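Local coordinates for UBP3-associated protein BRE5 (Saccharomyces cerevisiae, PDB 2QIY) that acts with UBP3 to cleave ubiquitin, leading to mono-ubiquitination of sec23, the piece described here being its NTF2 domain, at residues L89-F94 with M107-M112. Sequence-based numbering, arbitrary orientation.
Sequences LDTIDF and MATGEM
Asp90 and Thr91 pair with Thr109 across a buried antiparallel hairpin of strands 85-97 and 103-114, the former at the edge of the chain's sheet, and form a classic beta bulge. Thr109 O accepts two bonds, from Asp90 N at 2.8 Å, in the carbonyl plane, and from Thr91 N at 3.2 Å, tilted from it. Beyond the bulge, Asp93 N and O bond to Met107 O and N. On this face the two threonine side chains cross obliquely; chi1 of 70° in Thr91 and 76° in Thr109 sets each hydroxyl between its own backbone N and carbonyl carbon, with the OG1 atoms 2.7 Å apart. One water joins Thr109 OG1 to Asp90 OD1; a second links Thr91 OG1, Asp93 OD2 and Met107 O. Short polar Thr91, Thr109 and Asp93 suit this face, where waters meet their oxygens and Arg145 of the second subunit forms a salt bridge with Asp93. On the other face Leu89 CD2 meets Ala108 CB at 3.7 Å, while Ile92 packs on helix 11-28. Gly110, without a side chain, lets its CA lie 4.6 Å from Leu89 CA. The bulge is consistent with bending of this strand pair; a curved sheet packed on a helix is characteristic of the NTF2 fold.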
ATOM      1  N   LEU A  89       7.763  -8.494   8.337  1.00 21.23           N
ATOM      2  CA  LEU A  89       7.744  -7.168   7.671  1.00 21.13           C
ATOM      3  C   LEU A  89       8.787  -7.219   6.551  1.00 20.99           C
ATOM      4  O   LEU A  89       9.978  -7.393   6.824  1.00 21.77           O
ATOM      5  CB  LEU A  89       8.114  -6.064   8.682  1.00 20.88           C
ATOM      6  CG  LEU A  89       7.661  -4.598   8.597  1.00 24.48           C
ATOM      7  CD1 LEU A  89       8.769  -3.632   8.992  1.00 24.85           C
ATOM      8  CD2 LEU A  89       6.845  -4.159   7.342  1.00 23.08           C
ATOM      9  N   ASP A  90       8.346  -7.090   5.293  1.00 21.13           N
ATOM     10  CA  ASP A  90       9.247  -7.245   4.135  1.00 21.46           C
ATOM     11  C   ASP A  90       9.835  -5.923   3.612  1.00 21.29           C
ATOM     12  O   ASP A  90      11.011  -5.856   3.236  1.00 21.81           O
ATOM     13  CB  ASP A  90       8.519  -7.893   2.956  1.00 21.71           C
ATOM     14  CG  ASP A  90       8.229  -9.381   3.157  1.00 24.75           C
ATOM     15  OD1 ASP A  90       7.160  -9.798   2.689  1.00 27.97           O
ATOM     16  OD2 ASP A  90       9.054 -10.131   3.728  1.00 25.24           O
ATOM     17  N   THR A  91       8.986  -4.907   3.511  1.00 21.03           N
ATOM     18  CA  THR A  91       9.358  -3.661   2.846  1.00 20.97           C
ATOM     19  C   THR A  91       8.798  -2.437   3.549  1.00 21.00           C
ATOM     20  O   THR A  91       7.729  -2.484   4.178  1.00 20.88           O
ATOM     21  CB  THR A  91       8.866  -3.610   1.361  1.00 21.49           C
ATOM     22  OG1 THR A  91       7.443  -3.498   1.332  1.00 21.02           O
ATOM     23  CG2 THR A  91       9.256  -4.882   0.603  1.00 21.46           C
ATOM     24  N   ILE A  92       9.538  -1.332   3.423  1.00 20.98           N
ATOM     25  CA  ILE A  92       9.078  -0.053   3.916  1.00 21.83           C
ATOM     26  C   ILE A  92       9.383   0.967   2.819  1.00 21.49           C
ATOM     27  O   ILE A  92      10.508   0.973   2.272  1.00 21.13           O
ATOM     28  CB  ILE A  92       9.843   0.380   5.195  1.00 21.39           C
ATOM     29  CG1 ILE A  92       9.664  -0.665   6.322  1.00 22.81           C
ATOM     30  CG2 ILE A  92       9.418   1.804   5.631  1.00 23.67           C
ATOM     31  CD1 ILE A  92      10.569  -0.475   7.543  1.00 23.53           C
ATOM     32  N   ASP A  93       8.386   1.811   2.526  1.00 20.32           N
ATOM     33  CA  ASP A  93       8.544   2.982   1.636  1.00 19.66           C
ATOM     34  C   ASP A  93       8.022   4.196   2.375  1.00 19.84           C
ATOM     35  O   ASP A  93       7.038   4.102   3.096  1.00 19.20           O
ATOM     36  CB  ASP A  93       7.711   2.818   0.360  1.00 19.58           C
ATOM     37  CG  ASP A  93       8.174   1.665  -0.487  1.00 19.33           C
ATOM     38  OD1 ASP A  93       9.214   1.821  -1.156  1.00 21.00           O
ATOM     39  OD2 ASP A  93       7.508   0.603  -0.473  1.00 22.45           O
ATOM     40  N   PHE A  94       8.675   5.347   2.196  1.00 20.21           N
ATOM     41  CA  PHE A  94       8.133   6.567   2.798  1.00 20.83           C
ATOM     42  C   PHE A  94       8.317   7.775   1.913  1.00 19.96           C
ATOM     43  O   PHE A  94       9.213   7.807   1.053  1.00 19.85           O
ATOM     44  CB  PHE A  94       8.759   6.834   4.171  1.00 21.40           C
ATOM     45  CG  PHE A  94      10.258   6.986   4.127  1.00 23.32           C
ATOM     46  CD1 PHE A  94      10.834   8.220   3.863  1.00 25.51           C
ATOM     47  CD2 PHE A  94      11.086   5.882   4.331  1.00 25.72           C
ATOM     48  CE1 PHE A  94      12.222   8.363   3.818  1.00 26.37           C
ATOM     49  CE2 PHE A  94      12.489   6.017   4.278  1.00 26.16           C
ATOM     50  CZ  PHE A  94      13.046   7.248   4.021  1.00 24.60           C
ATOM     51  N   MET A 107       4.458   3.247   3.701  1.00 22.80           N
ATOM     52  CA  MET A 107       3.803   2.006   3.256  1.00 24.47           C
ATOM     53  C   MET A 107       4.642   0.818   3.662  1.00 23.01           C
ATOM     54  O   MET A 107       5.863   0.820   3.444  1.00 22.38           O
ATOM     55  CB  MET A 107       3.690   1.939   1.744  1.00 24.50           C
ATOM     56  CG  MET A 107       2.782   2.886   1.094  1.00 29.77           C
ATOM     57  SD  MET A 107       2.991   2.534  -0.671  1.00 34.45           S
ATOM     58  CE  MET A 107       2.110   1.011  -0.794  1.00 26.96           C
ATOM     59  N   ALA A 108       3.998  -0.203   4.229  1.00 22.79           N
ATOM     60  CA  ALA A 108       4.694  -1.413   4.643  1.00 23.31           C
ATOM     61  C   ALA A 108       4.067  -2.597   3.924  1.00 22.46           C
ATOM     62  O   ALA A 108       2.866  -2.584   3.629  1.00 23.62           O
ATOM     63  CB  ALA A 108       4.555  -1.583   6.124  1.00 23.68           C
ATOM     64  N   THR A 109       4.850  -3.621   3.608  1.00 21.78           N
ATOM     65  CA  THR A 109       4.207  -4.835   3.081  1.00 21.15           C
ATOM     66  C   THR A 109       4.852  -5.999   3.769  1.00 21.84           C
ATOM     67  O   THR A 109       6.001  -5.905   4.235  1.00 21.39           O
ATOM     68  CB  THR A 109       4.365  -5.057   1.539  1.00 21.33           C
ATOM     69  OG1 THR A 109       5.691  -5.534   1.231  1.00 20.86           O
ATOM     70  CG2 THR A 109       4.081  -3.786   0.745  1.00 20.88           C
ATOM     71  N   GLY A 110       4.146  -7.118   3.794  1.00 20.67           N
ATOM     72  CA  GLY A 110       4.699  -8.299   4.460  1.00 19.18           C
ATOM     73  C   GLY A 110       3.693  -9.420   4.466  1.00 20.54           C
ATOM     74  O   GLY A 110       2.766  -9.435   3.645  1.00 20.42           O
ATOM     75  N   GLU A 111       3.871 -10.332   5.412  1.00 20.56           N
ATOM     76  CA  GLU A 111       2.974 -11.474   5.580  1.00 21.18           C
ATOM     77  C   GLU A 111       2.579 -11.527   7.047  1.00 20.73           C
ATOM     78  O   GLU A 111       3.431 -11.527   7.924  1.00 20.85           O
ATOM     79  CB  GLU A 111       3.635 -12.760   5.088  1.00 21.09           C
ATOM     80  CG  GLU A 111       3.890 -12.692   3.565  1.00 23.26           C
ATOM     81  CD  GLU A 111       4.241 -14.013   2.894  1.00 25.52           C
ATOM     82  OE1 GLU A 111       4.242 -15.080   3.541  1.00 24.78           O
ATOM     83  OE2 GLU A 111       4.443 -13.951   1.650  1.00 31.40           O
ATOM     84  N   MET A 112       1.270 -11.477   7.276  1.00 20.03           N
ATOM     85  CA  MET A 112       0.705 -11.345   8.609  1.00 20.16           C
ATOM     86  C   MET A 112       0.011 -12.642   8.991  1.00 19.87           C
ATOM     87  O   MET A 112      -0.570 -13.321   8.146  1.00 20.00           O
ATOM     88  CB  MET A 112      -0.300 -10.164   8.598  1.00 20.43           C
ATOM     89  CG  MET A 112      -0.910  -9.867   9.930  1.00 20.98           C
ATOM     90  SD  MET A 112      -1.856  -8.336   9.792  1.00 22.78           S
ATOM     91  CE  MET A 112      -0.532  -7.145   9.682  1.00 21.22           C
TER
HETATM   92  O   HOH W   1       5.909  -8.085   0.584  1.00 29.65           O
HETATM   93  O   HOH W   2       6.447  -1.065   1.359  1.00 21.43           O